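Local coordinates for protein translation initiation inhibitor (Streptococcus pyogenes, PDB 2EWC) that is of unknown function but belongs to the highly conserved YjgF family and may act as an inhibitor of translation initiation, at residues Arg5-Asn10 / Thr16-Ala21; Gln41-Phe46 / Glu80-Glu85. One frame throughout, in Å; residues are numbered along the deposited sequence.

Overall arrangement
From the N terminus, strand 5-10 runs out, turns through a short loop and returns as strand 15-21; interaction 1 closes this hairpin, with 5 residues between its segments, at the edge of the sheet within the chain. Strand 24-30 continues the sheet, and helix 38-54 follows. Interaction 2 closes a longer loop of 33 residues, which takes in strand 63-70, by packing helix 38-54 against helix 76-87. The two contacts neither nest nor cross: the first is complete before the second opens. Their centres lie 23 Å apart on opposite sides of the chain's centre, with nearest atoms about 10 Å apart. One contact pairs the first two strands; the other pairs the helices beside the sheet.

Interaction 1: Arg5-Asn10 / Thr16-Ala21; sequences RRYDVN and TGLVEA
Arg-5 and Glu-20 exchange two backbone hydrogen bonds, Glu-20 N to Arg-5 O at 2.8 Å and Arg-5 N to Glu-20 O at 3.1 Å. Tyr-7 repeats the exchange with Leu-18: Tyr-7 N reaches Leu-18 O at 2.8 Å, whereas the return bond from Leu-18 N to Tyr-7 O stretches to 3.2 Å, its donor standing 39° out of the carbonyl plane. That distortion coincides with a classic beta bulge in the antiparallel hairpin, where Gly-17 and Leu-18 both face Tyr-7. Gly-17 N bonds to Asp-8 O (3.0 Å). On the face shared by Arg-5, Tyr-7 and Glu-20, the phenol gives its hydrogen to the carboxylate, Tyr-7 OH to Glu-20 OE1 at 2.8 Å, with ring and carboxylate planes only 18° apart. The carboxylate arrives at the edge of the Tyr-7 ring because Glu-20 is extended, CG trans to N (chi1 174°). Arg-5 runs alongside it, but Arg-5 NE stays 4.1 Å from Glu-20 OE2, beyond a salt bridge. Three polar ends are satisfied beyond the hairpin: Asp-8 OD2 by salt bridges to Arg-51 and Arg-52 of helix 38-54, Thr-16 OG1 and Arg-6 NH1 by hydrogen bonds to Tyr-91 O and Asp-61 O, respectively, of the second subunit.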
loop_
_atom_site.group_PDB
_atom_site.type_symbol
_atom_site.label_atom_id
_atom_site.label_comp_id
_atom_site.label_asym_id
_atom_site.label_seq_id
_atom_site.Cartn_x
_atom_site.Cartn_y
_atom_site.Cartn_z
ATOM N N ARG B 5 -32.069 -18.955 35.832
ATOM C CA ARG B 5 -33.440 -18.502 35.948
ATOM C C ARG B 5 -33.938 -18.059 34.592
ATOM O O ARG B 5 -33.224 -17.368 33.863
ATOM C CB ARG B 5 -33.548 -17.376 36.965
ATOM C CG ARG B 5 -32.998 -17.732 38.338
ATOM C CD ARG B 5 -32.702 -16.455 39.109
ATOM N NE ARG B 5 -32.889 -16.621 40.551
ATOM C CZ ARG B 5 -34.073 -16.675 41.159
ATOM N NH1 ARG B 5 -35.210 -16.583 40.471
ATOM N NH2 ARG B 5 -34.122 -16.838 42.472
ATOM N N ARG B 6 -35.163 -18.454 34.269
ATOM C CA ARG B 6 -35.775 -18.153 32.984
ATOM C C ARG B 6 -37.021 -17.257 33.172
ATOM O O ARG B 6 -37.948 -17.644 33.876
ATOM C CB ARG B 6 -36.115 -19.468 32.268
ATOM C CG ARG B 6 -34.860 -20.306 31.923
ATOM C CD ARG B 6 -35.195 -21.748 31.557
ATOM N NE ARG B 6 -34.068 -22.407 30.886
ATOM C CZ ARG B 6 -33.135 -23.135 31.501
ATOM N NH1 ARG B 6 -32.156 -23.683 30.789
ATOM N NH2 ARG B 6 -33.178 -23.328 32.822
ATOM N N TYR B 7 -37.028 -16.075 32.557
ATOM C CA TYR B 7 -38.114 -15.091 32.730
ATOM C C TYR B 7 -38.840 -14.862 31.420
ATOM O O TYR B 7 -38.258 -15.083 30.363
ATOM C CB TYR B 7 -37.556 -13.740 33.173
ATOM C CG TYR B 7 -36.801 -13.739 34.476
ATOM C CD1 TYR B 7 -37.394 -13.269 35.645
ATOM C CD2 TYR B 7 -35.475 -14.167 34.533
ATOM C CE1 TYR B 7 -36.681 -13.254 36.857
ATOM C CE2 TYR B 7 -34.759 -14.157 35.726
ATOM C CZ TYR B 7 -35.367 -13.709 36.881
ATOM O OH TYR B 7 -34.652 -13.693 38.048
ATOM N N ASP B 8 -40.094 -14.415 31.476
ATOM C CA ASP B 8 -40.852 -14.114 30.262
ATOM C C ASP B 8 -40.846 -15.296 29.266
ATOM O O ASP B 8 -40.553 -15.133 28.071
ATOM C CB ASP B 8 -40.256 -12.859 29.599
ATOM C CG ASP B 8 -41.169 -12.258 28.550
ATOM O OD1 ASP B 8 -42.407 -12.439 28.683
ATOM O OD2 ASP B 8 -40.646 -11.608 27.602
ATOM N N VAL B 9 -41.142 -16.489 29.775
ATOM C CA VAL B 9 -41.131 -17.715 28.989
ATOM C C VAL B 9 -42.325 -17.766 28.048
ATOM O O VAL B 9 -43.451 -17.480 28.446
ATOM C CB VAL B 9 -41.125 -18.944 29.898
ATOM C CG1 VAL B 9 -41.326 -20.214 29.104
ATOM C CG2 VAL B 9 -39.817 -19.013 30.658
ATOM N N ASN B 10 -42.068 -18.111 26.788
ATOM C CA ASN B 10 -43.127 -18.270 25.798
ATOM C C ASN B 10 -43.317 -19.747 25.481
ATOM O O ASN B 10 -42.536 -20.337 24.750
ATOM C CB ASN B 10 -42.829 -17.430 24.538
ATOM C CG ASN B 10 -43.995 -17.411 23.545
ATOM O OD1 ASN B 10 -44.716 -18.384 23.408
ATOM N ND2 ASN B 10 -44.152 -16.304 22.824
ATOM N N THR B 16 -37.265 -18.569 25.879
ATOM C CA THR B 16 -37.306 -17.772 27.090
ATOM C C THR B 16 -36.916 -16.333 26.747
ATOM O O THR B 16 -35.878 -16.097 26.087
ATOM C CB THR B 16 -36.339 -18.347 28.151
ATOM O OG1 THR B 16 -36.786 -19.659 28.533
ATOM C CG2 THR B 16 -36.270 -17.456 29.370
ATOM N N GLY B 17 -37.740 -15.377 27.183
ATOM C CA GLY B 17 -37.541 -13.971 26.835
ATOM C C GLY B 17 -36.229 -13.434 27.382
ATOM O O GLY B 17 -35.528 -12.688 26.710
ATOM N N LEU B 18 -35.904 -13.820 28.609
ATOM C CA LEU B 18 -34.662 -13.412 29.233
ATOM C C LEU B 18 -34.166 -14.543 30.139
ATOM O O LEU B 18 -34.888 -14.981 31.055
ATOM C CB LEU B 18 -34.875 -12.154 30.089
ATOM C CG LEU B 18 -33.621 -11.707 30.847
ATOM C CD1 LEU B 18 -32.684 -10.983 29.901
ATOM C CD2 LEU B 18 -33.950 -10.838 32.038
ATOM N N VAL B 19 -32.936 -14.989 29.906
ATOM C CA VAL B 19 -32.333 -16.040 30.707
ATOM C C VAL B 19 -31.257 -15.388 31.548
ATOM O O VAL B 19 -30.411 -14.672 31.018
ATOM C CB VAL B 19 -31.704 -17.137 29.857
ATOM C CG1 VAL B 19 -31.067 -18.211 30.750
ATOM C CG2 VAL B 19 -32.717 -17.766 28.927
ATOM N N GLU B 20 -31.321 -15.592 32.867
ATOM C CA GLU B 20 -30.305 -15.102 33.781
ATOM C C GLU B 20 -29.380 -16.272 34.105
ATOM O O GLU B 20 -29.850 -17.341 34.500
ATOM C CB GLU B 20 -30.971 -14.574 35.062
ATOM C CG GLU B 20 -30.006 -14.150 36.181
ATOM C CD GLU B 20 -30.706 -14.048 37.550
ATOM O OE1 GLU B 20 -31.885 -13.631 37.618
ATOM O OE2 GLU B 20 -30.070 -14.402 38.562
ATOM N N ALA B 21 -28.072 -16.054 33.941
ATOM C CA ALA B 21 -27.059 -17.059 34.146
ATOM C C ALA B 21 -25.922 -16.370 34.868
ATOM O O ALA B 21 -25.094 -15.711 34.246
ATOM C CB ALA B 21 -26.576 -17.613 32.786
#

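Interaction 2: Gln41-Phe46 / Glu80-Glu85; sequences QINGAF and EKMIKE
Met-82, deposited as selenomethionine, gives up the most surface to this contact, followed by Phe-46 and Asn-43. Met-82 CB lies 4.0 Å from Ile-42 CG2; from there chi1 (-122°) sets Met-82 CG and the bend at chi2 (49°) sets the selenium, both across the Asn-43 side chain. The two side chains cross at about a right angle, and the end of the Asn-43 side chain lies against Met-82 CG and SE. Phe-46 takes the other flank. With its CG beside the backbone N (chi1 -73°), the ring reaches across obliquely, and Phe-46 CZ comes 3.8 Å from Ile-83 CG1. No hydrogen bond joins the two segments, which meet through side chains: the axes of these short helical segments pass 10.3 Å apart and run in the same general direction, 43° from parallel. Ile-42 also touches Val-78 and Met-79 earlier in helix 76-87, and Phe-46 touches Arg-86 near its end. On the sheet side of the helix pair, Phe-46 and Ile-83 both rest on Met-66 of strand 63-70, while Ile-42 packs on Phe-112 and Phe-46 on Val-114 of strand 112-119, so both helices pack against the sheet.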
loop_
_atom_site.group_PDB
_atom_site.type_symbol
_atom_site.label_atom_id
_atom_site.label_comp_id
_atom_site.label_asym_id
_atom_site.label_seq_id
_atom_site.Cartn_x
_atom_site.Cartn_y
_atom_site.Cartn_z
ATOM N N GLN B 41 -40.612 0.292 14.426
ATOM C CA GLN B 41 -40.335 -1.119 14.765
ATOM C C GLN B 41 -39.051 -1.221 15.540
ATOM O O GLN B 41 -38.920 -2.087 16.386
ATOM C CB GLN B 41 -40.299 -2.025 13.530
ATOM C CG GLN B 41 -41.650 -2.182 12.901
ATOM C CD GLN B 41 -41.718 -3.330 11.939
ATOM O OE1 GLN B 41 -40.912 -4.257 11.993
ATOM N NE2 GLN B 41 -42.693 -3.283 11.045
ATOM N N ILE B 42 -38.108 -0.331 15.234
ATOM C CA ILE B 42 -36.870 -0.236 15.983
ATOM C C ILE B 42 -37.150 0.221 17.427
ATOM O O ILE B 42 -36.689 -0.430 18.373
ATOM C CB ILE B 42 -35.831 0.671 15.289
ATOM C CG1 ILE B 42 -35.396 0.041 13.945
ATOM C CG2 ILE B 42 -34.607 0.887 16.223
ATOM C CD1 ILE B 42 -34.662 0.995 13.015
ATOM N N ASN B 43 -37.920 1.303 17.591
ATOM C CA ASN B 43 -38.392 1.711 18.936
ATOM C C ASN B 43 -39.201 0.635 19.660
ATOM O O ASN B 43 -39.040 0.450 20.853
ATOM C CB ASN B 43 -39.192 3.012 18.885
ATOM C CG ASN B 43 -38.302 4.234 18.709
ATOM O OD1 ASN B 43 -38.588 5.123 17.894
ATOM N ND2 ASN B 43 -37.208 4.275 19.455
ATOM N N GLY B 44 -40.074 -0.053 18.936
ATOM C CA GLY B 44 -40.829 -1.156 19.488
ATOM C C GLY B 44 -39.917 -2.286 19.953
ATOM O O GLY B 44 -40.135 -2.862 21.007
ATOM N N ALA B 45 -38.889 -2.611 19.175
ATOM C CA ALA B 45 -38.001 -3.681 19.586
ATOM C C ALA B 45 -37.276 -3.279 20.878
ATOM O O ALA B 45 -37.162 -4.085 21.793
ATOM C CB ALA B 45 -37.029 -3.994 18.505
ATOM N N PHE B 46 -36.806 -2.030 20.951
ATOM C CA PHE B 46 -36.060 -1.558 22.109
ATOM C C PHE B 46 -36.962 -1.404 23.350
ATOM O O PHE B 46 -36.477 -1.538 24.480
ATOM C CB PHE B 46 -35.348 -0.233 21.820
ATOM C CG PHE B 46 -34.138 -0.353 20.909
ATOM C CD1 PHE B 46 -33.308 -1.461 20.950
ATOM C CD2 PHE B 46 -33.797 0.697 20.058
ATOM C CE1 PHE B 46 -32.175 -1.547 20.127
ATOM C CE2 PHE B 46 -32.662 0.616 19.235
ATOM C CZ PHE B 46 -31.858 -0.508 19.273
ATOM N N GLU B 80 -29.248 3.733 14.209
ATOM C CA GLU B 80 -28.190 4.486 14.873
ATOM C C GLU B 80 -28.698 5.775 15.503
ATOM O O GLU B 80 -28.256 6.132 16.607
ATOM C CB GLU B 80 -27.062 4.811 13.903
ATOM C CG GLU B 80 -26.145 3.624 13.689
ATOM C CD GLU B 80 -24.974 3.954 12.793
ATOM O OE1 GLU B 80 -24.966 5.046 12.183
ATOM O OE2 GLU B 80 -24.061 3.115 12.701
ATOM N N LYS B 81 -29.609 6.463 14.802
ATOM C CA LYS B 81 -30.283 7.657 15.332
ATOM C C LYS B 81 -31.067 7.323 16.608
ATOM O O LYS B 81 -31.021 8.058 17.591
ATOM C CB LYS B 81 -31.235 8.274 14.284
ATOM C CG LYS B 81 -32.049 9.462 14.818
ATOM C CD LYS B 81 -33.114 10.020 13.815
ATOM C CE LYS B 81 -33.853 11.214 14.471
ATOM N NZ LYS B 81 -34.980 11.779 13.667
HETATM N N MSE B 82 -31.791 6.209 16.568
HETATM C CA MSE B 82 -32.627 5.780 17.683
HETATM C C MSE B 82 -31.792 5.316 18.882
HETATM O O MSE B 82 -32.172 5.521 20.037
HETATM C CB MSE B 82 -33.548 4.653 17.214
HETATM C CG MSE B 82 -35.026 4.939 17.398
HETATM SE SE MSE B 82 -35.658 6.555 16.795
HETATM C CE MSE B 82 -34.756 7.729 17.736
ATOM N N ILE B 83 -30.657 4.687 18.591
ATOM C CA ILE B 83 -29.703 4.277 19.614
ATOM C C ILE B 83 -29.174 5.507 20.379
ATOM O O ILE B 83 -29.161 5.530 21.614
ATOM C CB ILE B 83 -28.560 3.456 18.999
ATOM C CG1 ILE B 83 -29.063 2.035 18.686
ATOM C CG2 ILE B 83 -27.331 3.395 19.949
ATOM C CD1 ILE B 83 -28.050 1.186 17.910
ATOM N N LYS B 84 -28.788 6.540 19.633
ATOM C CA LYS B 84 -28.200 7.724 20.233
ATOM C C LYS B 84 -29.208 8.431 21.139
ATOM O O LYS B 84 -28.843 8.903 22.203
ATOM C CB LYS B 84 -27.563 8.628 19.174
ATOM C CG LYS B 84 -26.336 7.943 18.574
ATOM C CD LYS B 84 -25.481 8.832 17.748
ATOM C CE LYS B 84 -25.783 8.683 16.290
ATOM N NZ LYS B 84 -25.293 9.897 15.562
ATOM N N GLU B 85 -30.481 8.411 20.751
ATOM C CA GLU B 85 -31.557 8.982 21.573
ATOM C C GLU B 85 -31.919 8.145 22.816
ATOM O O GLU B 85 -32.294 8.695 23.850
ATOM C CB GLU B 85 -32.802 9.239 20.719
ATOM C CG GLU B 85 -32.624 10.350 19.652
ATOM C CD GLU B 85 -33.882 10.560 18.794
ATOM O OE1 GLU B 85 -34.918 9.919 19.125
ATOM O OE2 GLU B 85 -33.840 11.346 17.802
#